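Local structure of jasmonate-induced oxygenase 2 (Arabidopsis thaliana, 6LSV) at residues Leu220-Gly223 against Leu224-His227; Ile26-Ala29 against Ser30-Pro33. The protein oxidises the defence hormone jasmonate to 12-hydroxyjasmonate, using iron, molecular oxygen and 2-oxoglutarate. All blocks are in the same frame, centred on the assembly; numbering follows the deposited sequence.

Interaction 1. Residues Leu220-Gly223 against Leu224-His227. With FE (Fe (III) ion), chain E; JAA ({(1R,2R)-3-oxo-2-[(2Z)-pent-2-en-1-yl]cyclopentyl}acetic acid), chain D; AKG (2-oxoglutaric acid), chain C.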
ATOM      1  N   LEU A 220     -19.920   1.662 -10.899  1.00 33.69           N
ATOM      2  CA  LEU A 220     -20.532   1.446  -9.594  1.00 32.35           C
ATOM      3  C   LEU A 220     -19.566   0.857  -8.580  1.00 31.83           C
ATOM      4  O   LEU A 220     -19.884   0.832  -7.384  1.00 29.95           O
ATOM      5  CB  LEU A 220     -21.740   0.507  -9.708  1.00 33.72           C
ATOM      6  CG  LEU A 220     -22.844   0.796 -10.722  1.00 39.82           C
ATOM      7  CD1 LEU A 220     -23.891  -0.311 -10.672  1.00 27.84           C
ATOM      8  CD2 LEU A 220     -23.477   2.148 -10.460  1.00 28.78           C
ATOM      9  N   ALA A 221     -18.410   0.379  -9.021  1.00 28.49           N
ATOM     10  CA  ALA A 221     -17.527  -0.419  -8.192  1.00 27.52           C
ATOM     11  C   ALA A 221     -16.212   0.313  -7.964  1.00 26.74           C
ATOM     12  O   ALA A 221     -15.894   1.304  -8.626  1.00 25.16           O
ATOM     13  CB  ALA A 221     -17.269  -1.788  -8.834  1.00 22.35           C
ATOM     14  N   LEU A 222     -15.450  -0.194  -7.000  1.00 20.81           N
ATOM     15  CA  LEU A 222     -14.103   0.276  -6.727  1.00 21.20           C
ATOM     16  C   LEU A 222     -13.213  -0.941  -6.551  1.00 26.26           C
ATOM     17  O   LEU A 222     -13.578  -1.879  -5.835  1.00 25.24           O
ATOM     18  CB  LEU A 222     -14.055   1.156  -5.475  1.00 20.26           C
ATOM     19  CG  LEU A 222     -14.448   2.626  -5.640  1.00 20.79           C
ATOM     20  CD1 LEU A 222     -14.530   3.307  -4.287  1.00 20.45           C
ATOM     21  CD2 LEU A 222     -13.467   3.349  -6.542  1.00 25.97           C
ATOM     22  N   GLY A 223     -12.062  -0.940  -7.225  1.00 23.37           N
ATOM     23  CA  GLY A 223     -11.095  -1.997  -6.993  1.00 23.64           C
ATOM     24  C   GLY A 223     -10.591  -1.997  -5.567  1.00 24.14           C
ATOM     25  O   GLY A 223     -10.341  -3.059  -4.989  1.00 25.90           O
ATOM     26  N   LEU A 224     -10.459  -0.812  -4.975  1.00 18.56           N
ATOM     27  CA  LEU A 224     -10.035  -0.666  -3.585  1.00 25.23           C
ATOM     28  C   LEU A 224     -10.569   0.661  -3.066  1.00 23.49           C
ATOM     29  O   LEU A 224     -10.295   1.712  -3.656  1.00 25.00           O
ATOM     30  CB  LEU A 224      -8.513  -0.727  -3.481  1.00 28.58           C
ATOM     31  CG  LEU A 224      -7.909  -0.966  -2.099  1.00 29.50           C
ATOM     32  CD1 LEU A 224      -8.595  -2.130  -1.400  1.00 25.43           C
ATOM     33  CD2 LEU A 224      -6.413  -1.211  -2.239  1.00 30.05           C
ATOM     34  N   SER A 225     -11.328   0.614  -1.974  1.00 20.07           N
ATOM     35  CA  SER A 225     -11.973   1.801  -1.429  1.00 23.96           C
ATOM     36  C   SER A 225     -10.946   2.754  -0.812  1.00 22.60           C
ATOM     37  O   SER A 225      -9.812   2.359  -0.532  1.00 23.05           O
ATOM     38  CB  SER A 225     -13.021   1.393  -0.395  1.00 18.01           C
ATOM     39  OG  SER A 225     -14.108   0.730  -1.012  1.00 20.12           O
ATOM     40  N   PRO A 226     -11.323   4.022  -0.597  1.00 24.54           N
ATOM     41  CA  PRO A 226     -10.356   5.004  -0.087  1.00 25.58           C
ATOM     42  C   PRO A 226      -9.705   4.564   1.215  1.00 24.57           C
ATOM     43  O   PRO A 226     -10.334   3.936   2.071  1.00 23.07           O
ATOM     44  CB  PRO A 226     -11.206   6.262   0.123  1.00 21.42           C
ATOM     45  CG  PRO A 226     -12.303   6.129  -0.856  1.00 19.09           C
ATOM     46  CD  PRO A 226     -12.616   4.660  -0.918  1.00 20.20           C
ATOM     47  N   HIS A 227      -8.429   4.916   1.355  1.00 20.43           N
ATOM     48  CA  HIS A 227      -7.655   4.638   2.556  1.00 24.06           C
ATOM     49  C   HIS A 227      -6.286   5.289   2.421  1.00 27.54           C
ATOM     50  O   HIS A 227      -5.819   5.574   1.314  1.00 29.12           O
ATOM     51  CB  HIS A 227      -7.478   3.137   2.791  1.00 23.84           C
ATOM     52  CG  HIS A 227      -6.512   2.498   1.844  1.00 24.11           C
ATOM     53  ND1 HIS A 227      -6.756   2.401   0.491  1.00 25.99           N
ATOM     54  CD2 HIS A 227      -5.296   1.940   2.048  1.00 29.45           C
ATOM     55  CE1 HIS A 227      -5.735   1.804  -0.097  1.00 27.13           C
ATOM     56  NE2 HIS A 227      -4.834   1.516   0.825  1.00 28.37           N
TER
HETATM   57 FE    FE E 403      -2.767   1.217  -0.358  1.00 56.84          FE
HETATM   58  O01 JAA D 402      -3.823  -6.385   3.336  1.00 23.38           O
HETATM   59  O02 JAA D 402       0.110  -4.367   7.912  1.00 22.94           O
HETATM   60  O03 JAA D 402      -1.549  -4.962   9.185  1.00 28.24           O
HETATM   61  C04 JAA D 402      -2.159  -5.133   5.996  1.00 26.64           C
HETATM   62  C05 JAA D 402      -3.293  -4.853   4.865  1.00 25.45           C
HETATM   63  C06 JAA D 402      -2.597  -6.479   6.630  1.00 23.20           C
HETATM   64  C07 JAA D 402      -3.504  -7.041   5.754  1.00 22.68           C
HETATM   65  C08 JAA D 402      -3.570  -6.054   4.446  1.00 24.18           C
HETATM   66  C09 JAA D 402      -2.730  -3.955   3.678  1.00 26.23           C
HETATM   67  C10 JAA D 402      -2.120  -4.107   6.989  1.00 20.51           C
HETATM   68  C11 JAA D 402      -2.910  -2.472   4.008  1.00 27.21           C
HETATM   69  C12 JAA D 402      -1.130  -4.500   8.090  1.00 23.78           C
HETATM   70  C13 JAA D 402      -3.437  -1.626   3.144  1.00 24.01           C
HETATM   71  C14 JAA D 402      -3.902  -2.088   1.765  1.00 28.82           C
HETATM   72  C15 JAA D 402      -5.343  -1.633   1.533  1.00 26.05           C
HETATM   73  C1  AKG C 401      -2.451  -0.519  -2.293  1.00 34.61           C
HETATM   74  O1  AKG C 401      -1.621   0.101  -1.582  1.00 27.05           O
HETATM   75  O2  AKG C 401      -2.808  -1.680  -1.953  1.00 45.55           O
HETATM   76  C2  AKG C 401      -3.030   0.159  -3.540  1.00 40.34           C
HETATM   77  O5  AKG C 401      -3.660   1.154  -3.406  1.00 41.48           O
HETATM   78  C3  AKG C 401      -2.819  -0.409  -4.951  1.00 29.82           C
HETATM   79  C4  AKG C 401      -2.651   0.749  -5.939  1.00 37.32           C
HETATM   80  C5  AKG C 401      -2.878   0.282  -7.378  1.00 30.38           C
HETATM   81  O3  AKG C 401      -2.299   0.851  -8.341  1.00 16.58           O
HETATM   82  O4  AKG C 401      -3.654  -0.680  -7.599  1.00 36.40           O
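Leu222 and Pro226 meet where the chain enters the iron site, CD1 of the leucine lying 4.1 Å from CD of the proline, with the two side chains crossing at about a right angle. The same CD1 packs on CA of Ser225, whose OG is hydrogen-bonded to Asp134. Between Leu222 and Ser225, Gly223 and Leu224 both face Val286 of strand 284-286, a classic beta bulge in the jelly-roll (double-stranded beta-helix) core of the 2-oxoglutarate oxygenase family. Leu224 can be followed outward from this bulge. Its CB sits beside the Gly223 carbonyl, and CG is anti to the backbone N (chi1 -164°), which sets the two branches apart. CD1 stays 4.1 Å from Gly223 O, while CD2 reaches both bound molecules: 3.6 Å to O2 of 2-oxoglutarate and 3.9 Å to C15, the end of the jasmonate pentenyl chain. This single methyl therefore lines cosubstrate and substrate pockets together. Beyond Pro226, where the chain turns a corner, His227 ND1 donates to Ser225 O at 3.2 Å with an N-H...O angle of 148°, the oxygen tilted 22° out of the ring plane. That bond restrains the ring's rotation and leaves its other nitrogen to the metal, which Asp229 and His284 also bind. His227 NE2 lies 2.4 Å from the iron, and O1 of 2-oxoglutarate coordinates the same ion at 2.0 Å.

Interaction 2. Residues Ile26-Ala29 against Ser30-Pro33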
ATOM      1  N   ILE A  26     -21.540  -2.793  -5.023  1.00 24.61           N
ATOM      2  CA  ILE A  26     -22.028  -1.489  -5.457  1.00 24.08           C
ATOM      3  C   ILE A  26     -21.767  -0.484  -4.344  1.00 28.59           C
ATOM      4  O   ILE A  26     -22.239  -0.656  -3.215  1.00 29.48           O
ATOM      5  CB  ILE A  26     -23.521  -1.536  -5.816  1.00 27.77           C
ATOM      6  CG1 ILE A  26     -23.797  -2.645  -6.831  1.00 35.55           C
ATOM      7  CG2 ILE A  26     -23.981  -0.188  -6.349  1.00 21.88           C
ATOM      8  CD1 ILE A  26     -25.264  -2.839  -7.134  1.00 28.75           C
ATOM      9  N   LYS A  27     -21.024   0.557  -4.657  1.00 30.87           N
ATOM     10  CA  LYS A  27     -20.746   1.582  -3.668  1.00 30.80           C
ATOM     11  C   LYS A  27     -21.861   2.616  -3.652  1.00 31.72           C
ATOM     12  O   LYS A  27     -22.604   2.758  -4.630  1.00 34.39           O
ATOM     13  CB  LYS A  27     -19.409   2.251  -3.971  1.00 27.16           C
ATOM     14  CG  LYS A  27     -18.262   1.270  -4.157  1.00 26.32           C
ATOM     15  CD  LYS A  27     -18.106   0.352  -2.950  1.00 30.09           C
ATOM     16  CE  LYS A  27     -16.725  -0.298  -2.934  1.00 24.34           C
ATOM     17  NZ  LYS A  27     -16.549  -1.234  -1.787  1.00 20.08           N
ATOM     18  N   PRO A  28     -22.029   3.333  -2.540  1.00 27.06           N
ATOM     19  CA  PRO A  28     -23.018   4.415  -2.506  1.00 24.04           C
ATOM     20  C   PRO A  28     -22.772   5.410  -3.630  1.00 34.41           C
ATOM     21  O   PRO A  28     -21.638   5.612  -4.071  1.00 35.00           O
ATOM     22  CB  PRO A  28     -22.794   5.056  -1.134  1.00 26.35           C
ATOM     23  CG  PRO A  28     -22.259   3.958  -0.296  1.00 25.44           C
ATOM     24  CD  PRO A  28     -21.429   3.093  -1.214  1.00 25.95           C
ATOM     25  N   ALA A  29     -23.855   6.032  -4.097  1.00 39.15           N
ATOM     26  CA  ALA A  29     -23.722   7.037  -5.148  1.00 36.13           C
ATOM     27  C   ALA A  29     -22.810   8.181  -4.727  1.00 33.59           C
ATOM     28  O   ALA A  29     -22.239   8.863  -5.582  1.00 35.53           O
ATOM     29  CB  ALA A  29     -25.096   7.578  -5.538  1.00 35.50           C
ATOM     30  N   SER A  30     -22.658   8.408  -3.423  1.00 39.48           N
ATOM     31  CA  SER A  30     -21.788   9.479  -2.956  1.00 37.10           C
ATOM     32  C   SER A  30     -20.325   9.210  -3.269  1.00 35.59           C
ATOM     33  O   SER A  30     -19.534  10.156  -3.359  1.00 33.63           O
ATOM     34  CB  SER A  30     -21.944   9.647  -1.457  1.00 35.39           C
ATOM     35  OG  SER A  30     -23.307   9.747  -1.123  1.00 46.64           O
ATOM     36  N   LEU A  31     -19.946   7.948  -3.429  1.00 34.57           N
ATOM     37  CA  LEU A  31     -18.544   7.586  -3.485  1.00 38.32           C
ATOM     38  C   LEU A  31     -18.182   6.805  -4.737  1.00 35.60           C
ATOM     39  O   LEU A  31     -17.036   6.359  -4.856  1.00 35.24           O
ATOM     40  CB  LEU A  31     -18.173   6.784  -2.233  1.00 32.48           C
ATOM     41  CG  LEU A  31     -18.569   7.501  -0.932  1.00 38.77           C
ATOM     42  CD1 LEU A  31     -18.875   6.512   0.178  1.00 35.57           C
ATOM     43  CD2 LEU A  31     -17.516   8.516  -0.483  1.00 38.16           C
ATOM     44  N   ARG A  32     -19.116   6.642  -5.673  1.00 35.30           N
ATOM     45  CA  ARG A  32     -18.812   6.024  -6.952  1.00 29.58           C
ATOM     46  C   ARG A  32     -17.850   6.905  -7.745  1.00 36.54           C
ATOM     47  O   ARG A  32     -17.859   8.134  -7.610  1.00 34.03           O
ATOM     48  CB  ARG A  32     -20.092   5.813  -7.756  1.00 27.91           C
ATOM     49  CG  ARG A  32     -20.853   4.552  -7.412  1.00 36.20           C
ATOM     50  CD  ARG A  32     -22.256   4.605  -7.981  1.00 32.71           C
ATOM     51  NE  ARG A  32     -23.225   3.974  -7.092  1.00 35.04           N
ATOM     52  CZ  ARG A  32     -24.541   4.093  -7.221  1.00 36.00           C
ATOM     53  NH1 ARG A  32     -25.046   4.822  -8.207  1.00 35.55           N
ATOM     54  NH2 ARG A  32     -25.349   3.481  -6.367  1.00 31.29           N
ATOM     55  N   PRO A  33     -17.000   6.303  -8.582  1.00 34.57           N
ATOM     56  CA  PRO A  33     -16.151   7.087  -9.480  1.00 32.38           C
ATOM     57  C   PRO A  33     -16.938   7.615 -10.676  1.00 35.29           C
ATOM     58  O   PRO A  33     -17.551   8.678 -10.573  1.00 32.38           O
ATOM     59  CB  PRO A  33     -15.083   6.085  -9.921  1.00 31.10           C
ATOM     60  CG  PRO A  33     -15.731   4.751  -9.767  1.00 36.22           C
ATOM     61  CD  PRO A  33     -16.709   4.861  -8.641  1.00 28.45           C
TER
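Arg32 folds back over the turn that precedes it and grips the carbonyl of Lys27, five residues earlier. NE donates to Lys27 O at 2.8 Å with an N-H...O angle of 161°, and the oxygen lies at the edge of the guanidinium, in its plane. A second, weak bond runs from Arg32 NH2 to Lys27 O at 3.3 Å, making this carbonyl an acceptor for two donors of one group. A bend at chi3 (-144°) helps to bring the guanidinium round to it. The backbone beneath is a type I beta turn over Pro28-Leu31: Ala29 and Ser30 both have helical backbone angles, and Leu31 N closes the turn on Pro28 O at 3.0 Å. Arg32 N adds a weak bond to Pro28 O at 3.2 Å. Apolar contacts frame these bonds. Ala29 CA stands over the centre of one guanidinium face, 3.6 Å above the plane, while Ile26 runs alongside the arginine, its CG2 3.9 Å from Arg32 NH2. On the turn itself, Pro28 CG packs loosely on Leu31 CD1. Lys27 NZ forms a salt bridge with Asp134 and a hydrogen bond to Leu133 O. With one good and one weak donor on each of the Lys27 and Pro28 carbonyls, internal bonds fix the shape of this mostly exposed turn, Lys27 attaches it to its neighbours, and the charge of Arg32 would be expected to polarise the Lys27 carbonyl.

Overall arrangement
From the N terminus, interaction 2 comes first, closing a tight turn in the loop between helix 10-15 and strand 47-49. Interaction 1 follows much later and is likewise local, spanning the passage from the loop after strand 204-212 into strand 224-225. The two stand in series, neither nesting in nor crossing the other. The centres of interaction 1 and interaction 2 are about 9 Å apart. Lys27 N lies 3.0 Å from Leu220 O, a probable hydrogen bond, and Pro33 CG packs 3.6 Å from Ala221 O; Asp134 is shared by the two. These contacts join the N-terminal loop to the segment leading into strand 224-225, the Lys27 side chain lying about 11 Å from that of the iron ligand His227.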